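Local coordinates for outer membrane protein Omp121 (Bacteroides thetaiotaomicron, PDB 5FQ8) that probably takes up a nutrient across the bacterial outer membrane, as a TonB-dependent receptor built from a beta barrel and a plug domain, at residues His517-Arg522 with Ala598-Val603; Arg454-Gln459 with Asn483-Ser488. All blocks are in the same frame, centred on the assembly; numbering follows the deposited sequence.

In the fold
The two contacts lie side by side on the barrel wall, with centres 12 Å apart. Contact 2 pairs the two strands of a hairpin, 446-469 and 472-495; contact 1 starts on the next strand, 513-534, and meets a loop that follows strand 582-596. Strands 472-495 and 513-534 are sheet neighbours, and a probable hydrogen bond from E519 N to V487 O (2.8 Å) ties the contacts together. A salt bridge joins R522 NE to E484 OE2 at 3.0 Å. Contact 2 supplies I457, Q459, N483 and E484 to the pocket of the bound lipid 3-decanoyloxypropyl decanoate, whereas in contact 1 the side chain of L520 is about 8 Å from that lipid.

Contact 1. Residues His517-Arg522 with Ala598-Val603; sequences HMELRR and ADVYMV
The phenol of Y601 reaches the backbone of strand 513-534, where L520 N donates to Y601 OH (3.0 Å, N-H...O angle 137°). E519 and R521 spend their backbone groups on V487 and R485 of strand 472-495; the amide of L520 points to the opposite edge, where the loop 598-603 supplies a side-chain hydroxyl. A water 2.8 Å from Y601 OH, at the ring's edge, bonds weakly to L520 O.

V600 CB sits over the centre of one face of the Y601 ring, which helps fix the turn of the ring about its CB-CG bond. Beta-branched V600 suits its place because its methyls part, CG1 meeting R521 CB at 3.6 Å and CG2 lying 3.4 Å from E519 OE1. E519 turns its CG anti to the carbonyl carbon (chi1 -44°), then runs extended, which brings the carboxylate end across that methyl at a slant. H517 NE2 adds a weak bond to E519 OE2 (3.4 Å).

R521 begins with CG between the backbone N and the carbonyl carbon (chi1 59°) and bends again at chi3. The fold carries NH2 to 3.1 Å from A598 O, but its firm partner is D597, which forms a salt bridge. D599 OD1 is 4.2 Å from R521 NH1, well out of the guanidinium plane, and accepts from V600 N at 2.7 Å through its anti lone pair.

The loop after strand 582-596 thus lies on strand 513-534 of the barrel, and another protein's chain packs on Y601 and L520 and hydrogen-bonds to Y601 N and M518 O. A small apolar centre is ringed by polar groups: the valine packs, the tyrosine hydroxyl satisfies a strand amide, and D597 and D599 probably offset the charge that R521 brings close to R485.

Contact 2. Residues Arg454-Gln459 with Asn483-Ser488; sequences RREINQ and NERKVS. With KR0 (3-decanoyloxypropyl decanoate), chain K; C8E ((hydroxyethyloxy)tri(ethyloxy)octane), chain U.
R455 and K486 face each other as a hydrogen-bonded antiparallel pair, R455 N giving to K486 O and K486 N to R455 O, both at 2.7 Å. I457 and E484 repeat this, with I457 N to E484 O at 2.8 Å and E484 N to I457 O at 3.0 Å.

Between the strands, N483 ND2 donates to N458 OD1 (3.2 Å, 17° off the carbonyl plane), an oxygen that N481 ND2 also grips. At the other end of the amide, N483 OD1 accepts R485 NE (3.1 Å) in its carbonyl plane. With an alanine here, N458 OD1 would probably lose one donor and R485 NE this acceptor, its guanidinium less fixed. Asparagine suits the place, being donor and acceptor at once.

E456 packs its CG on R485 CG (3.7 Å), while its OE2 is held by N110. On the other face R455 NH2 is 2.8 Å from the detergent ether O9, and I457 CD1 lies over one face of that guanidinium, toward its rim. E484, salt-bridged through OE2 to R522, joins I457, Q459 and N483 in lining the pocket of 3-decanoyloxypropyl decanoate.

N110 and R156, within the plug-domain sequence range, lie beside the face of E456 and R485; strands 398-417 and 513-534 flank the hairpin.

Contact 1. Residues His517-Arg522 with Ala598-Val603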
# COMPACT_ATOMS: atom_id res chain seq x y z
N HIS B 517 -0.13 -11.02 -6.10
CA HIS B 517 0.54 -12.24 -6.57
C HIS B 517 -0.41 -13.43 -6.55
O HIS B 517 -1.29 -13.50 -5.70
CB HIS B 517 1.76 -12.54 -5.70
CG HIS B 517 2.54 -13.72 -6.17
ND1 HIS B 517 3.48 -13.62 -7.17
CD2 HIS B 517 2.53 -15.01 -5.79
CE1 HIS B 517 4.02 -14.81 -7.39
NE2 HIS B 517 3.45 -15.67 -6.56
N MET B 518 -0.21 -14.36 -7.47
CA MET B 518 -1.03 -15.56 -7.55
C MET B 518 -0.30 -16.65 -8.32
O MET B 518 0.26 -16.38 -9.38
CB MET B 518 -2.37 -15.29 -8.25
CG MET B 518 -3.07 -16.57 -8.63
SD MET B 518 -3.88 -16.51 -10.20
CE MET B 518 -3.94 -18.22 -10.63
N GLU B 519 -0.35 -17.89 -7.82
CA GLU B 519 0.15 -19.05 -8.54
C GLU B 519 -0.91 -20.14 -8.62
O GLU B 519 -1.75 -20.26 -7.73
CB GLU B 519 1.38 -19.67 -7.89
CG GLU B 519 2.42 -18.72 -7.43
CD GLU B 519 3.49 -19.43 -6.69
OE1 GLU B 519 3.21 -20.56 -6.25
OE2 GLU B 519 4.60 -18.90 -6.56
N LEU B 520 -0.84 -20.95 -9.67
CA LEU B 520 -1.78 -22.05 -9.86
C LEU B 520 -1.10 -23.18 -10.60
O LEU B 520 -0.41 -22.95 -11.59
CB LEU B 520 -3.00 -21.58 -10.63
CG LEU B 520 -4.11 -22.58 -10.90
CD1 LEU B 520 -4.76 -22.93 -9.61
CD2 LEU B 520 -5.12 -21.99 -11.84
N ARG B 521 -1.29 -24.40 -10.12
CA ARG B 521 -0.65 -25.56 -10.71
C ARG B 521 -1.60 -26.73 -10.63
O ARG B 521 -2.35 -26.87 -9.67
CB ARG B 521 0.65 -25.91 -10.00
CG ARG B 521 0.46 -26.20 -8.54
CD ARG B 521 1.78 -26.38 -7.82
NE ARG B 521 2.56 -27.45 -8.41
CZ ARG B 521 3.86 -27.60 -8.18
NH1 ARG B 521 4.48 -26.76 -7.39
NH2 ARG B 521 4.51 -28.60 -8.76
N ARG B 522 -1.56 -27.57 -11.65
CA ARG B 522 -2.45 -28.71 -11.72
C ARG B 522 -1.66 -29.96 -12.07
O ARG B 522 -0.61 -29.91 -12.71
CB ARG B 522 -3.55 -28.49 -12.74
CG ARG B 522 -4.57 -27.47 -12.30
CD ARG B 522 -5.73 -27.35 -13.26
NE ARG B 522 -6.72 -26.42 -12.74
CZ ARG B 522 -7.12 -25.32 -13.36
NH1 ARG B 522 -6.65 -25.01 -14.55
NH2 ARG B 522 -8.02 -24.54 -12.79
N ALA B 598 8.34 -29.40 -11.53
CA ALA B 598 9.02 -28.20 -11.08
C ALA B 598 8.04 -27.25 -10.40
O ALA B 598 6.83 -27.45 -10.40
CB ALA B 598 9.72 -27.52 -12.24
N ASP B 599 8.60 -26.20 -9.81
CA ASP B 599 7.82 -25.12 -9.26
C ASP B 599 7.12 -24.36 -10.40
O ASP B 599 7.42 -24.55 -11.58
CB ASP B 599 8.73 -24.19 -8.46
CG ASP B 599 8.01 -23.52 -7.32
OD1 ASP B 599 6.81 -23.22 -7.48
OD2 ASP B 599 8.66 -23.29 -6.28
N VAL B 600 6.17 -23.51 -10.04
CA VAL B 600 5.35 -22.89 -11.07
C VAL B 600 6.16 -21.91 -11.90
O VAL B 600 7.09 -21.25 -11.39
CB VAL B 600 4.11 -22.19 -10.49
CG1 VAL B 600 3.06 -23.20 -10.19
CG2 VAL B 600 4.48 -21.41 -9.27
N TYR B 601 5.81 -21.80 -13.18
CA TYR B 601 6.28 -20.72 -14.03
C TYR B 601 7.81 -20.68 -14.06
O TYR B 601 8.45 -19.78 -13.52
CB TYR B 601 5.72 -19.38 -13.54
CG TYR B 601 4.28 -19.39 -13.12
CD1 TYR B 601 3.32 -20.01 -13.89
CD2 TYR B 601 3.89 -18.77 -11.95
CE1 TYR B 601 2.01 -20.00 -13.50
CE2 TYR B 601 2.59 -18.76 -11.56
CZ TYR B 601 1.65 -19.37 -12.33
OH TYR B 601 0.34 -19.36 -11.92
N MET B 602 8.38 -21.69 -14.69
CA MET B 602 9.82 -21.77 -14.86
C MET B 602 10.20 -22.04 -16.30
O MET B 602 11.39 -22.21 -16.58
CB MET B 602 10.41 -22.85 -13.95
CG MET B 602 10.20 -22.55 -12.47
SD MET B 602 10.92 -23.72 -11.34
CE MET B 602 12.66 -23.36 -11.44
N VAL B 603 9.24 -22.06 -17.21
CA VAL B 603 9.48 -22.36 -18.61
C VAL B 603 9.54 -21.10 -19.46
O VAL B 603 10.42 -20.96 -20.31
CB VAL B 603 8.39 -23.32 -19.13
CG1 VAL B 603 8.63 -23.65 -20.58
CG2 VAL B 603 8.39 -24.56 -18.30
O HOH W 1 -1.45 -20.44 -13.74

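Contact 2. Residues Arg454-Gln459 with Asn483-Ser488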
# COMPACT_ATOMS: atom_id res chain seq x y z
N ARG B 454 -4.86 -19.38 0.25
CA ARG B 454 -4.34 -20.65 -0.22
C ARG B 454 -5.48 -21.61 -0.46
O ARG B 454 -6.48 -21.58 0.26
CB ARG B 454 -3.40 -21.27 0.79
CG ARG B 454 -1.99 -20.83 0.65
CD ARG B 454 -1.13 -21.40 1.73
NE ARG B 454 0.08 -20.61 1.85
CZ ARG B 454 1.07 -20.63 0.96
NH1 ARG B 454 1.00 -21.42 -0.10
NH2 ARG B 454 2.13 -19.87 1.14
N ARG B 455 -5.32 -22.49 -1.43
CA ARG B 455 -6.38 -23.45 -1.70
C ARG B 455 -5.86 -24.64 -2.49
O ARG B 455 -5.25 -24.47 -3.54
CB ARG B 455 -7.52 -22.75 -2.44
CG ARG B 455 -8.69 -23.60 -2.80
CD ARG B 455 -9.87 -22.73 -3.11
NE ARG B 455 -11.06 -23.52 -3.39
CZ ARG B 455 -11.51 -23.81 -4.60
NH1 ARG B 455 -10.87 -23.35 -5.67
NH2 ARG B 455 -12.60 -24.54 -4.75
N GLU B 456 -6.08 -25.84 -1.98
CA GLU B 456 -5.69 -27.05 -2.68
C GLU B 456 -6.88 -27.99 -2.76
O GLU B 456 -7.72 -28.02 -1.86
CB GLU B 456 -4.53 -27.75 -2.00
CG GLU B 456 -3.43 -26.81 -1.48
CD GLU B 456 -2.32 -27.55 -0.78
OE1 GLU B 456 -2.47 -28.78 -0.60
OE2 GLU B 456 -1.30 -26.92 -0.40
N ILE B 457 -6.97 -28.74 -3.84
CA ILE B 457 -8.05 -29.69 -4.01
C ILE B 457 -7.46 -30.99 -4.52
O ILE B 457 -6.66 -30.99 -5.46
CB ILE B 457 -9.14 -29.20 -4.98
CG1 ILE B 457 -9.95 -28.10 -4.33
CG2 ILE B 457 -10.04 -30.34 -5.36
CD1 ILE B 457 -10.94 -27.49 -5.28
N ASN B 458 -7.86 -32.10 -3.91
CA ASN B 458 -7.34 -33.40 -4.28
C ASN B 458 -8.50 -34.35 -4.48
O ASN B 458 -9.41 -34.40 -3.65
CB ASN B 458 -6.38 -33.91 -3.22
CG ASN B 458 -5.57 -35.07 -3.71
OD1 ASN B 458 -4.69 -34.91 -4.54
ND2 ASN B 458 -5.88 -36.26 -3.21
N GLN B 459 -8.47 -35.10 -5.57
CA GLN B 459 -9.53 -36.05 -5.85
C GLN B 459 -8.92 -37.37 -6.26
O GLN B 459 -8.03 -37.41 -7.11
CB GLN B 459 -10.47 -35.52 -6.93
CG GLN B 459 -11.21 -34.30 -6.45
CD GLN B 459 -12.47 -34.06 -7.21
OE1 GLN B 459 -12.72 -34.71 -8.21
NE2 GLN B 459 -13.29 -33.13 -6.73
N ASN B 483 -5.02 -33.08 -8.84
CA ASN B 483 -4.54 -32.13 -7.85
C ASN B 483 -4.61 -30.71 -8.40
O ASN B 483 -4.36 -30.48 -9.59
CB ASN B 483 -3.12 -32.47 -7.44
CG ASN B 483 -2.69 -31.74 -6.21
OD1 ASN B 483 -1.80 -30.90 -6.24
ND2 ASN B 483 -3.32 -32.06 -5.09
N GLU B 484 -4.94 -29.75 -7.54
CA GLU B 484 -5.00 -28.35 -7.92
C GLU B 484 -4.60 -27.52 -6.72
O GLU B 484 -5.29 -27.54 -5.70
CB GLU B 484 -6.40 -27.98 -8.39
CG GLU B 484 -6.48 -26.62 -9.06
CD GLU B 484 -7.88 -26.11 -9.22
OE1 GLU B 484 -8.43 -25.56 -8.24
OE2 GLU B 484 -8.44 -26.25 -10.32
N ARG B 485 -3.50 -26.80 -6.82
CA ARG B 485 -3.00 -26.00 -5.71
C ARG B 485 -2.91 -24.55 -6.15
O ARG B 485 -2.42 -24.25 -7.24
CB ARG B 485 -1.64 -26.52 -5.23
CG ARG B 485 -1.71 -27.89 -4.57
CD ARG B 485 -0.39 -28.34 -4.01
NE ARG B 485 0.39 -29.05 -5.01
CZ ARG B 485 1.70 -29.22 -4.92
NH1 ARG B 485 2.33 -28.73 -3.88
NH2 ARG B 485 2.35 -29.88 -5.85
N LYS B 486 -3.41 -23.64 -5.32
CA LYS B 486 -3.49 -22.23 -5.67
C LYS B 486 -3.14 -21.39 -4.47
O LYS B 486 -3.58 -21.66 -3.36
CB LYS B 486 -4.89 -21.87 -6.18
CG LYS B 486 -5.10 -20.42 -6.57
CD LYS B 486 -6.54 -20.18 -6.98
CE LYS B 486 -6.76 -18.77 -7.47
NZ LYS B 486 -8.19 -18.44 -7.72
N VAL B 487 -2.33 -20.37 -4.69
CA VAL B 487 -2.05 -19.39 -3.66
C VAL B 487 -2.15 -18.02 -4.31
O VAL B 487 -1.83 -17.87 -5.49
CB VAL B 487 -0.68 -19.63 -3.00
CG1 VAL B 487 0.37 -19.78 -4.05
CG2 VAL B 487 -0.31 -18.53 -2.07
N SER B 488 -2.66 -17.05 -3.56
CA SER B 488 -2.63 -15.67 -4.01
C SER B 488 -2.55 -14.80 -2.78
O SER B 488 -2.83 -15.24 -1.67
CB SER B 488 -3.85 -15.33 -4.87
OG SER B 488 -4.99 -14.98 -4.11
C1 KR0 K . -8.57 -31.67 -11.51
O1 KR0 K . -9.23 -32.93 -11.49
C2 KR0 K . -8.23 -31.35 -10.07
C3 KR0 K . -9.09 -30.23 -9.54
C4 KR0 K . -15.23 -30.08 -9.49
O4 KR0 K . -10.43 -30.64 -9.30
C5 KR0 K . -11.41 -29.60 -9.04
C6 KR0 K . -15.29 -31.43 -8.76
C7 KR0 K . -10.65 -33.04 -11.76
C8 KR0 K . -16.61 -31.70 -8.04
O8 KR0 K . -11.04 -28.45 -9.08
C9 KR0 K . -16.56 -33.00 -7.23
O9 KR0 K . -11.13 -32.43 -12.70
C10 KR0 K . -12.86 -29.89 -8.71
C11 KR0 K . -13.80 -29.70 -9.90
C12 KR0 K . -11.54 -33.90 -10.91
C13 KR0 K . -12.48 -34.70 -11.81
C14 KR0 K . -17.96 -33.49 -6.83
C15 KR0 K . -17.92 -34.55 -5.73
C16 KR0 K . -19.29 -34.86 -5.16
C17 KR0 K . -13.04 -35.93 -11.10
C18 KR0 K . -14.44 -35.72 -10.55
C19 KR0 K . -14.85 -36.94 -9.73
C20 KR0 K . -16.34 -37.00 -9.41
C21 KR0 K . -16.66 -38.21 -8.53
C22 KR0 K . -18.15 -38.57 -8.55
C23 KR0 K . -18.55 -39.57 -7.48
C8 C8E U . -14.54 -26.19 -6.49
O9 C8E U . -14.61 -26.47 -5.11
C10 C8E U . -15.38 -27.63 -4.91
C11 C8E U . -16.16 -27.57 -3.60
O12 C8E U . -16.28 -28.90 -3.14
C13 C8E U . -16.99 -29.05 -1.94
C14 C8E U . -16.74 -30.46 -1.41
O15 C8E U . -15.42 -30.60 -0.94
C16 C8E U . -15.26 -31.74 -0.14
O HOH W 2 -3.21 -30.60 -1.98